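Local coordinates for soluble epoxide hydrolase (Bacillus megaterium, PDB 4INZ), which belongs to the alpha/beta hydrolase fold family and works as a soluble, single-chain enzyme, at residues Y32-Q37 with D64-A69; L40-H45 with Q98-L103; Y105-L110 with Y130-I135. The protein carries 1 engineered substitution. All blocks are in the same frame, centred on the assembly; numbering follows the deposited sequence.

Contact 1. Residues Y32-Q37 with D64-A69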
loop_
_atom_site.group_PDB
_atom_site.type_symbol
_atom_site.label_atom_id
_atom_site.label_comp_id
_atom_site.label_asym_id
_atom_site.label_seq_id
_atom_site.Cartn_x
_atom_site.Cartn_y
_atom_site.Cartn_z
ATOM N N TYR A 32 -2.265 -7.431 -13.215
ATOM C CA TYR A 32 -1.716 -6.071 -13.125
ATOM C C TYR A 32 -2.143 -5.206 -14.301
ATOM O O TYR A 32 -2.504 -5.720 -15.361
ATOM C CB TYR A 32 -0.184 -6.084 -13.027
ATOM C CG TYR A 32 0.534 -6.649 -14.244
ATOM C CD1 TYR A 32 0.869 -7.993 -14.309
ATOM C CD2 TYR A 32 0.892 -5.837 -15.312
ATOM C CE1 TYR A 32 1.529 -8.516 -15.399
ATOM C CE2 TYR A 32 1.561 -6.358 -16.419
ATOM C CZ TYR A 32 1.875 -7.699 -16.455
ATOM O OH TYR A 32 2.532 -8.240 -17.546
ATOM N N ILE A 33 -2.115 -3.891 -14.092
ATOM C CA ILE A 33 -2.325 -2.912 -15.151
ATOM C C ILE A 33 -0.969 -2.444 -15.628
ATOM O O ILE A 33 -0.086 -2.179 -14.812
ATOM C CB ILE A 33 -3.028 -1.645 -14.624
ATOM C CG1 ILE A 33 -4.379 -1.965 -14.012
ATOM C CG2 ILE A 33 -3.185 -0.619 -15.743
ATOM C CD1 ILE A 33 -5.047 -0.724 -13.445
ATOM N N SER A 34 -0.814 -2.312 -16.943
ATOM C CA SER A 34 0.455 -1.910 -17.531
ATOM C C SER A 34 0.243 -0.826 -18.582
ATOM O O SER A 34 -0.691 -0.905 -19.385
ATOM C CB SER A 34 1.143 -3.126 -18.159
ATOM O OG SER A 34 2.279 -2.750 -18.916
ATOM N N LYS A 35 1.109 0.184 -18.565
ATOM C CA LYS A 35 1.090 1.240 -19.574
ATOM C C LYS A 35 2.486 1.851 -19.709
ATOM O O LYS A 35 3.280 1.795 -18.778
ATOM C CB LYS A 35 0.059 2.313 -19.203
ATOM C CG LYS A 35 -0.316 3.265 -20.329
ATOM C CD LYS A 35 -1.393 4.251 -19.870
ATOM C CE LYS A 35 -1.878 5.140 -21.015
ATOM N NZ LYS A 35 -0.814 6.051 -21.551
ATOM N N GLY A 36 2.793 2.414 -20.871
ATOM C CA GLY A 36 4.060 3.094 -21.057
ATOM C C GLY A 36 5.252 2.205 -21.343
ATOM O O GLY A 36 5.110 1.046 -21.721
ATOM N N GLN A 37 6.441 2.765 -21.152
ATOM C CA GLN A 37 7.685 2.113 -21.535
ATOM C C GLN A 37 8.845 2.820 -20.848
ATOM O O GLN A 37 8.727 3.984 -20.452
ATOM C CB GLN A 37 7.871 2.180 -23.053
ATOM C CG GLN A 37 7.968 3.602 -23.607
ATOM C CD GLN A 37 6.688 4.408 -23.425
ATOM O OE1 GLN A 37 5.621 4.013 -23.893
ATOM N NE2 GLN A 37 6.793 5.545 -22.741
ATOM N N ASP A 64 6.840 8.492 -19.714
ATOM C CA ASP A 64 8.261 8.508 -19.387
ATOM C C ASP A 64 8.731 7.245 -18.674
ATOM O O ASP A 64 9.937 6.988 -18.583
ATOM C CB ASP A 64 8.591 9.744 -18.542
ATOM C CG ASP A 64 8.415 11.036 -19.314
ATOM O OD1 ASP A 64 9.343 11.398 -20.062
ATOM O OD2 ASP A 64 7.354 11.687 -19.184
ATOM N N PHE A 65 7.780 6.460 -18.183
ATOM C CA PHE A 65 8.078 5.248 -17.425
ATOM C C PHE A 65 7.183 4.099 -17.887
ATOM O O PHE A 65 6.115 4.322 -18.456
ATOM C CB PHE A 65 7.800 5.468 -15.934
ATOM C CG PHE A 65 8.753 6.419 -15.255
ATOM C CD1 PHE A 65 8.464 7.775 -15.167
ATOM C CD2 PHE A 65 9.922 5.947 -14.670
ATOM C CE1 PHE A 65 9.342 8.650 -14.529
ATOM C CE2 PHE A 65 10.805 6.812 -14.027
ATOM C CZ PHE A 65 10.517 8.162 -13.952
ATOM N N HIS A 66 7.618 2.870 -17.626
ATOM C CA HIS A 66 6.742 1.717 -17.735
ATOM C C HIS A 66 5.998 1.613 -16.412
ATOM O O HIS A 66 6.541 1.110 -15.424
ATOM C CB HIS A 66 7.545 0.436 -17.992
ATOM C CG HIS A 66 6.697 -0.785 -18.171
ATOM N ND1 HIS A 66 7.219 -2.062 -18.165
ATOM C CD2 HIS A 66 5.361 -0.927 -18.360
ATOM C CE1 HIS A 66 6.245 -2.936 -18.346
ATOM N NE2 HIS A 66 5.107 -2.273 -18.468
ATOM N N THR A 67 4.765 2.106 -16.389
ATOM C CA THR A 67 3.980 2.126 -15.160
ATOM C C THR A 67 3.209 0.824 -15.007
ATOM O O THR A 67 2.395 0.476 -15.857
ATOM C CB THR A 67 2.984 3.303 -15.144
ATOM O OG1 THR A 67 2.152 3.235 -16.306
ATOM C CG2 THR A 67 3.731 4.632 -15.136
ATOM N N VAL A 68 3.473 0.110 -13.919
ATOM C CA VAL A 68 2.781 -1.140 -13.619
ATOM C C VAL A 68 2.134 -1.061 -12.241
ATOM O O VAL A 68 2.813 -0.791 -11.241
ATOM C CB VAL A 68 3.765 -2.339 -13.663
ATOM C CG1 VAL A 68 3.110 -3.601 -13.134
ATOM C CG2 VAL A 68 4.269 -2.561 -15.087
ATOM N N ALA A 69 0.820 -1.269 -12.187
ATOM C CA ALA A 69 0.114 -1.308 -10.908
ATOM C C ALA A 69 -0.376 -2.726 -10.642
ATOM O O ALA A 69 -1.200 -3.263 -11.385
ATOM C CB ALA A 69 -1.060 -0.311 -10.900
#
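The carbonyl oxygen of K35 is gripped twice by T67. The amide N of T67 donates to K35 O at 2.8 Å, lying nearly in line with the C=O bond although its own N-H points somewhat off (138°), while the hydroxyl OG1 of T67 donates to the same K35 O at 3.1 Å from well above the carbonyl plane. What lets the hydroxyl reach it is the torsion of T67, which tucks OG1 between its own backbone N and carbonyl carbon (chi1 56°). K35 N returns a bond to T67 O, and two residues back along the strand I33 exchanges a similar pair of backbone bonds with A69. This is the antiparallel pairing of strand 28-36 with strand 66-70 in the mixed sheet of the alpha/beta hydrolase fold; the two segments run at 168° to each other. On the face that carries S34 and V68, the hydroxyl OG of S34 lies in the ring plane of H66, at the imidazole edge, hydrogen-bonded to H66 NE2 at 2.9 Å. From its own segment, V68 CG2 lies over one face of that ring, offset toward the rim, and H66 ND1 is bonded to the hydroxyl of Y105, which holds the imidazole from its other nitrogen. Further along, the Y32 ring meets V68 obliquely, Y32 CD2 lying 3.8 Å from V68 CG1. Toward the loop end the pairing frays: Q37 N reaches F65 O only in a weak, bent bond, and the K35 ammonium turns off to S62.

Contact 2. Residues L40-H45 with Q98-L103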
loop_
_atom_site.group_PDB
_atom_site.type_symbol
_atom_site.label_atom_id
_atom_site.label_comp_id
_atom_site.label_asym_id
_atom_site.label_seq_id
_atom_site.Cartn_x
_atom_site.Cartn_y
_atom_site.Cartn_z
ATOM N N LEU A 40 11.006 0.841 -14.904
ATOM C CA LEU A 40 9.803 0.365 -14.230
ATOM C C LEU A 40 9.423 1.247 -13.046
ATOM O O LEU A 40 10.241 1.508 -12.160
ATOM C CB LEU A 40 10.005 -1.071 -13.747
ATOM C CG LEU A 40 8.863 -1.736 -12.979
ATOM C CD1 LEU A 40 7.620 -1.858 -13.862
ATOM C CD2 LEU A 40 9.317 -3.107 -12.473
ATOM N N MET A 41 8.173 1.702 -13.051
ATOM C CA MET A 41 7.563 2.325 -11.887
ATOM C C MET A 41 6.442 1.390 -11.438
ATOM O O MET A 41 5.410 1.265 -12.106
ATOM C CB MET A 41 7.025 3.718 -12.221
ATOM C CG MET A 41 6.489 4.476 -11.008
ATOM S SD MET A 41 5.939 6.139 -11.431
ATOM C CE MET A 41 7.527 6.963 -11.652
ATOM N N LEU A 42 6.672 0.706 -10.323
ATOM C CA LEU A 42 5.759 -0.320 -9.831
ATOM C C LEU A 42 4.967 0.209 -8.641
ATOM O O LEU A 42 5.554 0.662 -7.657
ATOM C CB LEU A 42 6.562 -1.553 -9.420
ATOM C CG LEU A 42 5.803 -2.732 -8.816
ATOM C CD1 LEU A 42 4.802 -3.293 -9.822
ATOM C CD2 LEU A 42 6.789 -3.820 -8.377
ATOM N N PHE A 43 3.639 0.158 -8.745
ATOM C CA PHE A 43 2.734 0.715 -7.733
ATOM C C PHE A 43 2.074 -0.405 -6.937
ATOM O O PHE A 43 1.530 -1.354 -7.525
ATOM C CB PHE A 43 1.601 1.517 -8.393
ATOM C CG PHE A 43 2.055 2.695 -9.207
ATOM C CD1 PHE A 43 2.467 2.529 -10.527
ATOM C CD2 PHE A 43 2.008 3.979 -8.674
ATOM C CE1 PHE A 43 2.863 3.616 -11.288
ATOM C CE2 PHE A 43 2.405 5.083 -9.427
ATOM C CZ PHE A 43 2.826 4.903 -10.739
ATOM N N LEU A 44 2.090 -0.277 -5.612
ATOM C CA LEU A 44 1.469 -1.248 -4.715
ATOM C C LEU A 44 0.402 -0.586 -3.852
ATOM O O LEU A 44 0.712 0.264 -3.000
ATOM C CB LEU A 44 2.520 -1.859 -3.782
ATOM C CG LEU A 44 3.781 -2.452 -4.409
ATOM C CD1 LEU A 44 4.628 -3.093 -3.324
ATOM C CD2 LEU A 44 3.429 -3.472 -5.489
ATOM N N HIS A 45 -0.846 -0.993 -4.066
ATOM C CA HIS A 45 -1.985 -0.502 -3.307
ATOM C C HIS A 45 -2.074 -1.185 -1.953
ATOM O O HIS A 45 -1.251 -2.046 -1.614
ATOM C CB HIS A 45 -3.273 -0.807 -4.072
ATOM C CG HIS A 45 -3.590 -2.270 -4.116
ATOM N ND1 HIS A 45 -4.293 -2.908 -3.117
ATOM C CD2 HIS A 45 -3.257 -3.227 -5.016
ATOM C CE1 HIS A 45 -4.394 -4.194 -3.408
ATOM N NE2 HIS A 45 -3.773 -4.413 -4.554
ATOM N N GLN A 98 9.726 -11.223 -7.404
ATOM C CA GLN A 98 9.529 -11.973 -8.643
ATOM C C GLN A 98 8.791 -11.154 -9.704
ATOM O O GLN A 98 9.001 -11.344 -10.896
ATOM C CB GLN A 98 8.800 -13.298 -8.385
ATOM C CG GLN A 98 9.578 -14.304 -7.549
ATOM C CD GLN A 98 9.020 -15.718 -7.671
ATOM O OE1 GLN A 98 8.332 -16.045 -8.636
ATOM N NE2 GLN A 98 9.308 -16.557 -6.683
ATOM N N VAL A 99 7.925 -10.244 -9.275
ATOM C CA VAL A 99 7.233 -9.386 -10.227
ATOM C C VAL A 99 8.217 -8.486 -10.970
ATOM O O VAL A 99 8.149 -8.349 -12.195
ATOM C CB VAL A 99 6.159 -8.529 -9.538
ATOM C CG1 VAL A 99 5.730 -7.386 -10.449
ATOM C CG2 VAL A 99 4.971 -9.406 -9.147
ATOM N N ILE A 100 9.132 -7.878 -10.227
ATOM C CA ILE A 100 10.140 -7.000 -10.820
ATOM C C ILE A 100 10.992 -7.763 -11.838
ATOM O O ILE A 100 11.215 -7.300 -12.962
ATOM C CB ILE A 100 11.032 -6.353 -9.731
ATOM C CG1 ILE A 100 10.182 -5.442 -8.839
ATOM C CG2 ILE A 100 12.171 -5.567 -10.360
ATOM C CD1 ILE A 100 10.905 -4.925 -7.606
ATOM N N GLU A 101 11.446 -8.945 -11.450
ATOM C CA GLU A 101 12.241 -9.768 -12.352
ATOM C C GLU A 101 11.396 -10.332 -13.488
ATOM O O GLU A 101 11.856 -10.421 -14.628
ATOM C CB GLU A 101 12.917 -10.900 -11.591
ATOM C CG GLU A 101 13.982 -10.430 -10.628
ATOM C CD GLU A 101 14.933 -11.540 -10.244
ATOM O OE1 GLU A 101 14.660 -12.704 -10.611
ATOM O OE2 GLU A 101 15.952 -11.245 -9.584
ATOM N N GLY A 102 10.164 -10.716 -13.175
ATOM C CA GLY A 102 9.278 -11.296 -14.167
ATOM C C GLY A 102 8.982 -10.326 -15.295
ATOM O O GLY A 102 8.821 -10.726 -16.452
ATOM N N LEU A 103 8.908 -9.045 -14.951
ATOM C CA LEU A 103 8.638 -7.992 -15.923
ATOM C C LEU A 103 9.875 -7.643 -16.742
ATOM O O LEU A 103 9.792 -6.891 -17.715
ATOM C CB LEU A 103 8.117 -6.743 -15.215
ATOM C CG LEU A 103 6.725 -6.878 -14.601
ATOM C CD1 LEU A 103 6.407 -5.666 -13.747
ATOM C CD2 LEU A 103 5.676 -7.064 -15.696
#
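L42 and I100 make the closest touch between strand and helix, with CD2 of L42 3.8 Å from CG1 of I100 and the two side chains slanting past one another. The other methyl of L42, CD1, faces V99, 4.2 Å from its CG1, so the leucine fork straddles two successive helix residues. L40, two residues earlier on the same side of the strand, turns both methyls to L103: its CD1 and CD2 lie 4.0 and 4.1 Å from CD1 of L103, the side chains crossing at about a right angle. I100 CG2 is a little farther from L40 CD2, at 4.3 Å. Both leucines carry CG opposite the backbone N (chi1 178° and 177°), which sends their methyl pairs outward from the sheet to the helix. No hydrogen bond joins the segments; the contact consists of aliphatic groups alone. Here helix 89-102 lies against one face of the central sheet of the alpha/beta hydrolase fold, its C-terminal part and L103 packing on L40 and L42 with the axes 10.6 Å apart and running at 147°. L40 and L42 alternate with M41 and F43, which take the other face. Around this first shell V68 of strand 66-70 touches L40, L42 and L103, C108 of strand 108-112 touches L40 and I100, and V25 and I23 of strand 20-25 touch V99 and L103. The strand itself is held from both sides, by backbone bonds of M41 to H66 and V68 and of L40 and L42 to T109.

Contact 3. Residues Y105-L110 with Y130-I135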
loop_
_atom_site.group_PDB
_atom_site.type_symbol
_atom_site.label_atom_id
_atom_site.label_comp_id
_atom_site.label_asym_id
_atom_site.label_seq_id
_atom_site.Cartn_x
_atom_site.Cartn_y
_atom_site.Cartn_z
ATOM N N TYR A 105 13.007 -6.625 -15.257
ATOM C CA TYR A 105 13.820 -5.590 -14.617
ATOM C C TYR A 105 14.683 -6.120 -13.471
ATOM O O TYR A 105 14.397 -7.176 -12.902
ATOM C CB TYR A 105 12.920 -4.461 -14.106
ATOM C CG TYR A 105 12.140 -3.787 -15.204
ATOM C CD1 TYR A 105 10.884 -4.245 -15.569
ATOM C CD2 TYR A 105 12.668 -2.698 -15.885
ATOM C CE1 TYR A 105 10.166 -3.631 -16.575
ATOM C CE2 TYR A 105 11.957 -2.080 -16.893
ATOM C CZ TYR A 105 10.707 -2.549 -17.233
ATOM O OH TYR A 105 9.997 -1.932 -18.238
ATOM N N SER A 106 15.740 -5.378 -13.145
ATOM C CA SER A 106 16.573 -5.678 -11.982
ATOM C C SER A 106 16.351 -4.647 -10.871
ATOM O O SER A 106 16.827 -4.813 -9.749
ATOM C CB SER A 106 18.055 -5.736 -12.370
ATOM O OG SER A 106 18.498 -4.503 -12.912
ATOM N N SER A 107 15.626 -3.579 -11.191
ATOM C CA SER A 107 15.240 -2.600 -10.183
ATOM C C SER A 107 14.101 -1.738 -10.699
ATOM O O SER A 107 13.742 -1.809 -11.875
ATOM C CB SER A 107 16.427 -1.720 -9.776
ATOM O OG SER A 107 16.876 -0.929 -10.864
ATOM N N CYS A 108 13.541 -0.918 -9.815
ATOM C CA CYS A 108 12.404 -0.090 -10.168
ATOM C C CYS A 108 12.301 1.131 -9.265
ATOM O O CYS A 108 13.000 1.244 -8.260
ATOM C CB CYS A 108 11.110 -0.901 -10.049
ATOM S SG CYS A 108 10.627 -1.340 -8.343
ATOM N N THR A 109 11.425 2.051 -9.645
ATOM C CA THR A 109 10.943 3.065 -8.726
ATOM C C THR A 109 9.710 2.437 -8.115
ATOM O O THR A 109 8.807 2.032 -8.848
ATOM C CB THR A 109 10.552 4.336 -9.474
ATOM O OG1 THR A 109 11.729 4.904 -10.067
ATOM C CG2 THR A 109 9.923 5.355 -8.520
ATOM N N LEU A 110 9.688 2.325 -6.785
ATOM C CA LEU A 110 8.601 1.653 -6.078
ATOM C C LEU A 110 7.676 2.673 -5.407
ATOM O O LEU A 110 8.126 3.509 -4.615
ATOM C CB LEU A 110 9.175 0.691 -5.034
ATOM C CG LEU A 110 8.196 -0.304 -4.412
ATOM C CD1 LEU A 110 7.645 -1.231 -5.485
ATOM C CD2 LEU A 110 8.873 -1.107 -3.301
ATOM N N TYR A 130 16.968 -3.581 -5.458
ATOM C CA TYR A 130 15.853 -3.695 -6.390
ATOM C C TYR A 130 15.078 -2.383 -6.468
ATOM O O TYR A 130 14.186 -2.233 -7.301
ATOM C CB TYR A 130 14.895 -4.797 -5.945
ATOM C CG TYR A 130 15.283 -6.210 -6.332
ATOM C CD1 TYR A 130 14.634 -6.872 -7.373
ATOM C CD2 TYR A 130 16.276 -6.892 -5.643
ATOM C CE1 TYR A 130 14.973 -8.176 -7.721
ATOM C CE2 TYR A 130 16.619 -8.189 -5.981
ATOM C CZ TYR A 130 15.969 -8.825 -7.022
ATOM O OH TYR A 130 16.319 -10.121 -7.351
ATOM N N VAL A 131 15.414 -1.437 -5.594
ATOM C CA VAL A 131 14.658 -0.191 -5.495
ATOM C C VAL A 131 15.519 1.050 -5.753
ATOM O O VAL A 131 16.286 1.474 -4.890
ATOM C CB VAL A 131 13.973 -0.067 -4.119
ATOM C CG1 VAL A 131 13.059 1.151 -4.086
ATOM C CG2 VAL A 131 13.185 -1.328 -3.806
ATOM N N GLN A 132 15.385 1.633 -6.941
ATOM C CA GLN A 132 16.125 2.845 -7.283
ATOM C C GLN A 132 15.707 4.005 -6.388
ATOM O O GLN A 132 16.544 4.725 -5.833
ATOM C CB GLN A 132 15.873 3.225 -8.738
ATOM C CG GLN A 132 16.217 2.139 -9.735
ATOM C CD GLN A 132 15.730 2.475 -11.124
ATOM O OE1 GLN A 132 15.985 1.744 -12.078
ATOM N NE2 GLN A 132 15.020 3.593 -11.246
ATOM N N LYS A 133 14.398 4.189 -6.275
ATOM C CA LYS A 133 13.829 5.226 -5.432
ATOM C C LYS A 133 12.506 4.714 -4.897
ATOM O O LYS A 133 11.831 3.914 -5.555
ATOM C CB LYS A 133 13.580 6.511 -6.227
ATOM C CG LYS A 133 14.819 7.178 -6.806
ATOM C CD LYS A 133 14.448 8.542 -7.374
ATOM C CE LYS A 133 15.670 9.326 -7.800
ATOM N NZ LYS A 133 16.265 8.750 -9.014
ATOM N N LEU A 134 12.135 5.185 -3.713
ATOM C CA LEU A 134 10.888 4.787 -3.075
ATOM C C LEU A 134 9.992 5.999 -2.868
ATOM O O LEU A 134 10.437 7.022 -2.340
ATOM C CB LEU A 134 11.171 4.123 -1.726
ATOM C CG LEU A 134 9.951 3.738 -0.893
ATOM C CD1 LEU A 134 9.192 2.602 -1.568
ATOM C CD2 LEU A 134 10.372 3.346 0.535
ATOM N N ILE A 135 8.734 5.883 -3.293
ATOM C CA ILE A 135 7.741 6.913 -3.031
ATOM C C ILE A 135 6.653 6.289 -2.177
ATOM O O ILE A 135 5.955 5.371 -2.620
ATOM C CB ILE A 135 7.133 7.458 -4.334
ATOM C CG1 ILE A 135 8.236 8.011 -5.240
ATOM C CG2 ILE A 135 6.082 8.524 -4.024
ATOM C CD1 ILE A 135 7.735 8.553 -6.574
#
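Strands 108-112 and 131-137 run parallel here, the short segments 25° apart, and four backbone bonds tie them: C108 N to Y130 O, Q132 N to C108 O, L110 N to K133 O and I135 N to L110 O. The last is 2.8 Å long and nearly straight (174°), whereas C108 N comes to Y130 O from above its carbonyl plane at 2.9 Å, a more bent bond near the corner the chain turns at Q132. Among the side chains, L110 and L134 lie side by side and point the same way, with CD1 of L134 4.0 Å from CB of L110. With CG trans to its backbone N (chi1 176°), L134 also brings CD1 to 3.4 Å from L110 O. V131 reaches L110 from the earlier end of its strand, V131 CG1 lying 4.0 Å from L110 CB. F123 of helix 115-126 touches both L110 and V131, so the connecting helix covers this face. T109 and K133 take the other face, which helix 291-303 covers through L302 and F301. At the loop end S107 sets its CB 3.4 Å from Y130 O, while the Y130 hydroxyl is hydrogen-bonded to E101 OE2. Strand 108-112, helix 115-126 and strand 131-137 together form a beta-alpha-beta crossover, the repeating unit of the parallel part of an alpha/beta hydrolase sheet.

All three contacts reach the same sheet: contacts 1 and 3 pair strands within it, and contact 2 lays a helix on its face. Contact 2 is the buried one, greasy throughout. The other two are partly buried and rest on backbone hydrogen bonds, antiparallel in contact 1 and parallel in contact 3. Contact 1 adds side-chain hydrogen bonds through a serine, a threonine and a histidine, whereas contact 3 adds a cluster of aliphatic side chains. Strand 40-44 of contact 2 sits between strand 66-70 of contact 1 and strand 108-112 of contact 3. Contact 1 reaches solvent at K35, Q37 and D64, contact 3 at S106.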